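Local coordinates for protein DNA polymerase III subunit beta (Deinococcus radiodurans, PDB 4TRT) that probably acts as the beta sliding clamp, a ring-shaped head-to-tail homodimer that tethers DNA polymerases and other proteins to DNA and makes synthesis processive, at residues A[248-253]-A[300-305]; A[255-260]-A[322-327]; A[309-314]-A[333-338]. All blocks are in the same frame, centred on the assembly; numbering follows the deposited sequence.

Interaction 1 (A[248-253]-A[300-305]); sequences LQVTLP and LSVTQG
L252 turns CG into the position between its backbone N and carbonyl carbon (chi1 72°), while V302 keeps CG1 beside its own N (chi1 -60°), and the two side chains run alongside each other in parallel. They sit where an antiparallel beta ladder begins at the margin of a sheet in the C-terminal clamp domain. L252 CD1 presses on V302 CG1 at a close-packed 3.4 Å, and V250 CG1 is similarly close to V302 CB. Beyond V302, L300 crosses L252 at about a right angle, CD1 to CD1. Residues 300-301 belong to the opposing sheet, so the chain changes sheets at V302.

From T303 on, the ladder is regular. Q249 with G305 and T251 with T303 are hydrogen-bonded pairs; V250 with Q304 is the non-hydrogen-bonded pair between them, CA to CA 4.4 Å. Q304 faces the same way as V250, and its amide is held by G283 N and Q309 O. On the Q249 and T251 face, one water accepts from Q249 NE2 and bonds T251 OG1. T303 O takes two hydrogen bonds, from T251 N at 2.8 Å and from that water at 3.0 Å.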
loop_
_atom_site.group_PDB
_atom_site.type_symbol
_atom_site.label_atom_id
_atom_site.label_comp_id
_atom_site.label_asym_id
_atom_site.label_seq_id
_atom_site.Cartn_x
_atom_site.Cartn_y
_atom_site.Cartn_z
ATOM N N LEU A 248 -24.796 1.203 34.131
ATOM C CA LEU A 248 -25.126 2.125 33.062
ATOM C C LEU A 248 -24.965 1.423 31.711
ATOM O O LEU A 248 -23.965 0.747 31.476
ATOM C CB LEU A 248 -24.218 3.360 33.139
ATOM C CG LEU A 248 -24.309 4.452 32.065
ATOM C CD1 LEU A 248 -25.672 5.147 32.058
ATOM C CD2 LEU A 248 -23.186 5.464 32.289
ATOM N N GLN A 249 -25.959 1.615 30.841
ATOM C CA GLN A 249 -26.009 1.010 29.519
ATOM C C GLN A 249 -26.190 2.138 28.534
ATOM O O GLN A 249 -27.042 2.994 28.733
ATOM C CB GLN A 249 -27.198 0.049 29.421
ATOM C CG GLN A 249 -27.387 -0.598 28.057
ATOM C CD GLN A 249 -28.660 -1.424 28.018
ATOM O OE1 GLN A 249 -28.834 -2.328 28.837
ATOM N NE2 GLN A 249 -29.583 -1.090 27.091
ATOM N N VAL A 250 -25.369 2.162 27.495
ATOM C CA VAL A 250 -25.452 3.177 26.467
ATOM C C VAL A 250 -25.540 2.449 25.136
ATOM O O VAL A 250 -24.805 1.497 24.903
ATOM C CB VAL A 250 -24.212 4.107 26.496
ATOM C CG1 VAL A 250 -24.186 5.024 25.274
ATOM C CG2 VAL A 250 -24.218 4.949 27.773
ATOM N N THR A 251 -26.464 2.879 24.277
ATOM C CA THR A 251 -26.624 2.283 22.978
ATOM C C THR A 251 -26.488 3.401 21.936
ATOM O O THR A 251 -27.085 4.472 22.095
ATOM C CB THR A 251 -28.025 1.614 22.903
ATOM O OG1 THR A 251 -28.095 0.551 23.875
ATOM C CG2 THR A 251 -28.268 1.083 21.553
ATOM N N LEU A 252 -25.728 3.147 20.871
ATOM C CA LEU A 252 -25.504 4.149 19.841
ATOM C C LEU A 252 -24.970 3.499 18.571
ATOM O O LEU A 252 -24.527 2.354 18.610
ATOM C CB LEU A 252 -24.532 5.230 20.351
ATOM C CG LEU A 252 -23.066 4.840 20.498
ATOM C CD1 LEU A 252 -22.289 6.064 20.948
ATOM C CD2 LEU A 252 -22.813 3.683 21.464
ATOM N N PRO A 253 -24.988 4.234 17.454
ATOM C CA PRO A 253 -24.484 3.690 16.195
ATOM C C PRO A 253 -22.999 3.369 16.268
ATOM O O PRO A 253 -22.210 4.207 16.711
ATOM C CB PRO A 253 -24.737 4.820 15.201
ATOM C CG PRO A 253 -25.811 5.654 15.817
ATOM C CD PRO A 253 -25.531 5.596 17.276
ATOM N N LEU A 300 -21.688 12.715 20.985
ATOM C CA LEU A 300 -22.645 11.865 20.280
ATOM C C LEU A 300 -23.934 11.720 21.079
ATOM O O LEU A 300 -23.888 11.568 22.296
ATOM C CB LEU A 300 -22.065 10.457 20.059
ATOM C CG LEU A 300 -20.807 10.301 19.215
ATOM C CD1 LEU A 300 -20.278 8.869 19.301
ATOM C CD2 LEU A 300 -21.078 10.690 17.776
ATOM N N SER A 301 -25.067 11.742 20.377
ATOM C CA SER A 301 -26.351 11.396 20.963
ATOM C C SER A 301 -26.403 9.904 21.198
ATOM O O SER A 301 -25.978 9.121 20.352
ATOM C CB SER A 301 -27.501 11.804 20.040
ATOM O OG SER A 301 -27.433 13.190 19.795
ATOM N N VAL A 302 -26.885 9.507 22.367
ATOM C CA VAL A 302 -27.010 8.091 22.711
ATOM C C VAL A 302 -28.331 7.835 23.444
ATOM O O VAL A 302 -29.004 8.767 23.888
ATOM C CB VAL A 302 -25.849 7.604 23.619
ATOM C CG1 VAL A 302 -24.501 7.798 22.925
ATOM C CG2 VAL A 302 -25.862 8.316 24.974
ATOM N N THR A 303 -28.687 6.558 23.577
ATOM C CA THR A 303 -29.739 6.169 24.482
ATOM C C THR A 303 -29.034 5.622 25.697
ATOM O O THR A 303 -28.146 4.783 25.566
ATOM C CB THR A 303 -30.617 5.099 23.824
ATOM O OG1 THR A 303 -31.065 5.609 22.566
ATOM C CG2 THR A 303 -31.811 4.733 24.718
ATOM N N GLN A 304 -29.399 6.095 26.883
ATOM C CA GLN A 304 -28.754 5.626 28.087
ATOM C C GLN A 304 -29.814 5.140 29.059
ATOM O O GLN A 304 -30.931 5.639 29.048
ATOM C CB GLN A 304 -27.856 6.703 28.700
ATOM C CG GLN A 304 -28.576 7.928 29.189
ATOM C CD GLN A 304 -27.643 8.855 29.926
ATOM O OE1 GLN A 304 -27.135 9.798 29.343
ATOM N NE2 GLN A 304 -27.385 8.567 31.202
ATOM N N GLY A 305 -29.478 4.123 29.845
ATOM C CA GLY A 305 -30.331 3.677 30.922
ATOM C C GLY A 305 -29.525 3.106 32.059
ATOM O O GLY A 305 -28.338 2.849 31.912
HETATM O O HOH W 1 -29.313 2.104 26.344
#

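Interaction 2 (A[255-260]-A[322-327]); sequences TALKEA and DALGPI
The flat groups here are the carbonyls of G325 and I327, and K258 reaches both with its ammonium group. Paired helices lying against beta sheets are the domain plan of sliding clamps, and this is the helix pair of the C-terminal domain, 254-265 with 317-324. NZ stands above the G325 carbonyl plane, 45° out of it, and so does not sit on a lone pair. From the I327 carbonyl plane it is less far out, tilted by 29°. Both carbonyls belong to the type I beta turn L324 to I327, so a lysine from helix 254-265 grips that turn. The bond to I327 O is the shorter at 2.8 Å; that to G325 O measures 3.1 Å. Inside the turn, I327 N bonds L324 O. D328 adds a long, weak ion pair to the same ammonium.

K258 gets there because its chain is fully extended beyond CG, running antiparallel to the L324 side chain, with K258 CG 4.1 Å from L324 CB. L324 in turn points toward helix 254-265 and crosses L257 at about a right angle. The apolar and polar halves of the contact therefore lie next to each other: buried leucines, then the lysine over the turn. F344 of the sheet beneath also packs on L324 and I327. The leucines meet through L257 CD2 and L324 CD1, 3.6 Å apart.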
loop_
_atom_site.group_PDB
_atom_site.type_symbol
_atom_site.label_atom_id
_atom_site.label_comp_id
_atom_site.label_asym_id
_atom_site.label_seq_id
_atom_site.Cartn_x
_atom_site.Cartn_y
_atom_site.Cartn_z
ATOM N N THR A 255 -20.744 2.910 13.935
ATOM C CA THR A 255 -19.838 3.607 13.021
ATOM C C THR A 255 -19.548 5.003 13.534
ATOM O O THR A 255 -18.383 5.451 13.494
ATOM C CB THR A 255 -20.406 3.680 11.600
ATOM O OG1 THR A 255 -20.464 2.359 11.056
ATOM C CG2 THR A 255 -19.561 4.588 10.699
ATOM N N ALA A 256 -20.580 5.682 14.040
ATOM C CA ALA A 256 -20.369 7.016 14.621
ATOM C C ALA A 256 -19.390 6.946 15.792
ATOM O O ALA A 256 -18.476 7.783 15.901
ATOM C CB ALA A 256 -21.687 7.670 15.018
ATOM N N LEU A 257 -19.531 5.931 16.649
ATOM C CA LEU A 257 -18.635 5.793 17.800
ATOM C C LEU A 257 -17.199 5.511 17.372
ATOM O O LEU A 257 -16.257 6.098 17.924
ATOM C CB LEU A 257 -19.135 4.714 18.774
ATOM C CG LEU A 257 -18.243 4.408 19.969
ATOM C CD1 LEU A 257 -18.096 5.622 20.903
ATOM C CD2 LEU A 257 -18.794 3.184 20.705
ATOM N N LYS A 258 -17.021 4.627 16.395
ATOM C CA LYS A 258 -15.678 4.296 15.908
ATOM C C LYS A 258 -15.002 5.510 15.315
ATOM O O LYS A 258 -13.846 5.768 15.601
ATOM C CB LYS A 258 -15.719 3.211 14.847
ATOM C CG LYS A 258 -16.148 1.853 15.384
ATOM C CD LYS A 258 -16.250 0.850 14.236
ATOM C CE LYS A 258 -16.960 -0.390 14.697
ATOM N NZ LYS A 258 -16.937 -1.455 13.648
ATOM N N GLU A 259 -15.742 6.259 14.502
ATOM C CA GLU A 259 -15.198 7.424 13.849
ATOM C C GLU A 259 -14.882 8.537 14.871
ATOM O O GLU A 259 -13.898 9.257 14.711
ATOM C CB GLU A 259 -16.139 7.893 12.729
ATOM C CG GLU A 259 -16.172 6.893 11.567
ATOM C CD GLU A 259 -17.104 7.263 10.421
ATOM O OE1 GLU A 259 -17.907 8.196 10.556
ATOM O OE2 GLU A 259 -17.031 6.593 9.370
ATOM N N ALA A 260 -15.685 8.647 15.924
ATOM C CA ALA A 260 -15.454 9.629 16.962
ATOM C C ALA A 260 -14.226 9.290 17.806
ATOM O O ALA A 260 -13.438 10.178 18.114
ATOM C CB ALA A 260 -16.690 9.793 17.836
ATOM N N ASP A 322 -9.889 -1.570 18.925
ATOM C CA ASP A 322 -9.754 -3.038 18.822
ATOM C C ASP A 322 -11.072 -3.701 19.218
ATOM O O ASP A 322 -11.576 -4.569 18.509
ATOM C CB ASP A 322 -8.688 -3.591 19.779
ATOM C CG ASP A 322 -7.262 -3.298 19.356
ATOM O OD1 ASP A 322 -6.994 -2.978 18.190
ATOM O OD2 ASP A 322 -6.378 -3.438 20.233
ATOM N N ALA A 323 -11.608 -3.304 20.374
ATOM C CA ALA A 323 -12.797 -3.932 20.941
ATOM C C ALA A 323 -14.046 -3.681 20.084
ATOM O O ALA A 323 -14.886 -4.567 19.946
ATOM C CB ALA A 323 -13.022 -3.456 22.374
ATOM N N LEU A 324 -14.164 -2.478 19.526
ATOM C CA LEU A 324 -15.305 -2.122 18.683
ATOM C C LEU A 324 -15.278 -2.713 17.286
ATOM O O LEU A 324 -16.326 -2.779 16.615
ATOM C CB LEU A 324 -15.434 -0.603 18.558
ATOM C CG LEU A 324 -15.792 0.115 19.846
ATOM C CD1 LEU A 324 -15.755 1.613 19.586
ATOM C CD2 LEU A 324 -17.167 -0.333 20.343
ATOM N N GLY A 325 -14.090 -3.106 16.827
ATOM C CA GLY A 325 -13.881 -3.545 15.453
ATOM C C GLY A 325 -14.941 -4.482 14.916
ATOM O O GLY A 325 -15.533 -4.206 13.878
ATOM N N PRO A 326 -15.188 -5.598 15.612
ATOM C CA PRO A 326 -16.200 -6.577 15.175
ATOM C C PRO A 326 -17.670 -6.162 15.362
ATOM O O PRO A 326 -18.547 -6.909 14.986
ATOM C CB PRO A 326 -15.904 -7.793 16.056
ATOM C CG PRO A 326 -14.495 -7.614 16.514
ATOM C CD PRO A 326 -14.361 -6.136 16.709
ATOM N N ILE A 327 -17.936 -5.001 15.944
ATOM C CA ILE A 327 -19.302 -4.545 16.180
ATOM C C ILE A 327 -19.792 -3.672 15.023
ATOM O O ILE A 327 -19.197 -2.646 14.718
ATOM C CB ILE A 327 -19.431 -3.761 17.501
ATOM C CG1 ILE A 327 -19.036 -4.650 18.684
ATOM C CG2 ILE A 327 -20.861 -3.245 17.671
ATOM C CD1 ILE A 327 -18.912 -3.955 20.035
#

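Interaction 3 (A[309-314]-A[333-338]); sequences QAMSLA and LLFSGS
L313 lies over one face of the F335 ring, while M311 comes at the same ring obliquely; both side chains reach F335 and the backbone of G337. This is the core between the two beta sheets of the C-terminal clamp domain: strand 310-316 belongs to one sheet, F335 to the other, and no direct hydrogen bond joins the two segments.

The L313 contact is a CH-pi interaction. CD1 sits 4.1 Å from the ring centroid, 18° off the normal and shifted toward the rim, while the other methyl, CD2, meets F335 CD1 at 3.6 Å and also touches G337 O. M311 makes a Met-aromatic contact with SD 5.2 Å from the ring centroid; its closer touch on the residue is SD to F335 CB, 3.7 Å. The methionine chain runs straight out from the strand and then bends at its last torsion (chi3 -77°), which swings CE alongside the backbone of G337. M311 SD also touches the carbonyl carbon of G337, 3.6 Å away. L248 of strand 248-253, beside F335's strand, packs on M311 and F335 as well.

Farther on, the loop at S338 runs alongside the edge of strand 310-316 that faces away from strand 275-281, with S338 CB close to S312 O. A water bridges what the two backbones do not bond directly: it accepts from A314 N at 3.0 Å and donates to S338 O at 2.6 Å.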
loop_
_atom_site.group_PDB
_atom_site.type_symbol
_atom_site.label_atom_id
_atom_site.label_comp_id
_atom_site.label_asym_id
_atom_site.label_seq_id
_atom_site.Cartn_x
_atom_site.Cartn_y
_atom_site.Cartn_z
ATOM N N GLN A 309 -26.971 8.002 36.175
ATOM C CA GLN A 309 -27.325 8.880 35.053
ATOM C C GLN A 309 -26.113 9.591 34.446
ATOM O O GLN A 309 -26.242 10.235 33.410
ATOM C CB GLN A 309 -28.349 9.925 35.476
ATOM C CG GLN A 309 -29.722 9.354 35.793
ATOM C CD GLN A 309 -29.780 8.697 37.147
ATOM O OE1 GLN A 309 -29.376 9.282 38.144
ATOM N NE2 GLN A 309 -30.286 7.465 37.190
ATOM N N ALA A 310 -24.950 9.476 35.088
ATOM C CA ALA A 310 -23.734 10.084 34.547
ATOM C C ALA A 310 -22.518 9.280 34.962
ATOM O O ALA A 310 -22.496 8.691 36.035
ATOM C CB ALA A 310 -23.597 11.534 34.990
ATOM N N MET A 311 -21.523 9.231 34.089
ATOM C CA MET A 311 -20.295 8.517 34.387
ATOM C C MET A 311 -19.150 9.044 33.539
ATOM O O MET A 311 -19.330 9.375 32.360
ATOM C CB MET A 311 -20.462 7.005 34.157
ATOM C CG MET A 311 -19.423 6.170 34.876
ATOM S SD MET A 311 -19.686 4.381 34.734
ATOM C CE MET A 311 -21.019 4.091 35.899
ATOM N N SER A 312 -17.978 9.109 34.162
ATOM C CA SER A 312 -16.753 9.505 33.504
ATOM C C SER A 312 -15.719 8.394 33.615
ATOM O O SER A 312 -15.389 7.946 34.723
ATOM C CB SER A 312 -16.196 10.776 34.137
ATOM O OG SER A 312 -15.106 11.229 33.353
ATOM N N LEU A 313 -15.226 7.943 32.468
ATOM C CA LEU A 313 -14.266 6.846 32.407
ATOM C C LEU A 313 -13.106 7.220 31.489
ATOM O O LEU A 313 -13.235 8.124 30.658
ATOM C CB LEU A 313 -14.933 5.568 31.884
ATOM C CG LEU A 313 -16.270 5.133 32.487
ATOM C CD1 LEU A 313 -17.429 5.580 31.601
ATOM C CD2 LEU A 313 -16.305 3.628 32.721
ATOM N N ALA A 314 -11.978 6.537 31.667
ATOM C CA ALA A 314 -10.795 6.716 30.828
ATOM C C ALA A 314 -10.369 5.369 30.280
ATOM O O ALA A 314 -10.229 4.401 31.043
ATOM C CB ALA A 314 -9.653 7.320 31.648
ATOM N N LEU A 333 -22.811 -0.434 25.169
ATOM C CA LEU A 333 -21.691 -0.288 26.114
ATOM C C LEU A 333 -22.263 -0.453 27.511
ATOM O O LEU A 333 -23.168 0.290 27.902
ATOM C CB LEU A 333 -21.039 1.106 25.986
ATOM C CG LEU A 333 -20.846 1.670 24.573
ATOM C CD1 LEU A 333 -20.255 3.065 24.647
ATOM C CD2 LEU A 333 -19.995 0.720 23.724
ATOM N N LEU A 334 -21.734 -1.415 28.258
ATOM C CA LEU A 334 -22.207 -1.718 29.586
ATOM C C LEU A 334 -21.093 -1.415 30.586
ATOM O O LEU A 334 -20.025 -2.031 30.546
ATOM C CB LEU A 334 -22.577 -3.186 29.676
ATOM C CG LEU A 334 -23.546 -3.755 28.638
ATOM C CD1 LEU A 334 -23.641 -5.266 28.853
ATOM C CD2 LEU A 334 -24.908 -3.112 28.741
ATOM N N PHE A 335 -21.365 -0.477 31.494
ATOM C CA PHE A 335 -20.376 0.020 32.436
ATOM C C PHE A 335 -20.697 -0.446 33.844
ATOM O O PHE A 335 -21.863 -0.392 34.271
ATOM C CB PHE A 335 -20.351 1.546 32.407
ATOM C CG PHE A 335 -19.994 2.112 31.082
ATOM C CD1 PHE A 335 -18.713 1.957 30.572
ATOM C CD2 PHE A 335 -20.942 2.800 30.331
ATOM C CE1 PHE A 335 -18.370 2.503 29.349
ATOM C CE2 PHE A 335 -20.611 3.326 29.096
ATOM C CZ PHE A 335 -19.317 3.183 28.612
ATOM N N SER A 336 -19.681 -0.934 34.550
ATOM C CA SER A 336 -19.864 -1.387 35.916
ATOM C C SER A 336 -19.477 -0.302 36.925
ATOM O O SER A 336 -19.710 -0.473 38.108
ATOM C CB SER A 336 -19.087 -2.678 36.174
ATOM O OG SER A 336 -17.684 -2.490 36.071
ATOM N N GLY A 337 -18.876 0.793 36.459
ATOM C CA GLY A 337 -18.332 1.819 37.355
ATOM C C GLY A 337 -17.222 2.615 36.683
ATOM O O GLY A 337 -16.658 2.186 35.655
ATOM N N SER A 338 -16.902 3.781 37.240
ATOM C CA SER A 338 -15.983 4.713 36.562
ATOM C C SER A 338 -14.571 4.163 36.424
ATOM O O SER A 338 -13.868 4.516 35.482
ATOM C CB SER A 338 -15.933 6.062 37.268
ATOM O OG SER A 338 -15.472 5.876 38.574
HETATM O O HOH W 2 -11.687 5.541 34.430
#

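In the fold
All three contacts lie within the C-terminal clamp domain, and each touches the others. Strand 248-253 lies between strands 303-306 and 330-335 in one sheet, so interactions 1 and 3, with centres about 11 Å apart, contribute neighbouring strands to it, 248-253 and 330-335: L248 O and F335 N are 2.9 Å apart, V250 O and L333 N 2.8 Å, both probable hydrogen bonds. Strand 248-253 runs straight into helix 254-265, which brings interaction 2 within about 14 Å of interaction 1, centre to centre; L300 CD1 packs on L257 CA at 3.8 Å. Interactions 2 and 3 are farther apart, about 17 Å between centres, yet L257 CD2 still meets L333 CD2 at 4.1 Å. Helix 317-324 connects strands 310-316 and 330-335.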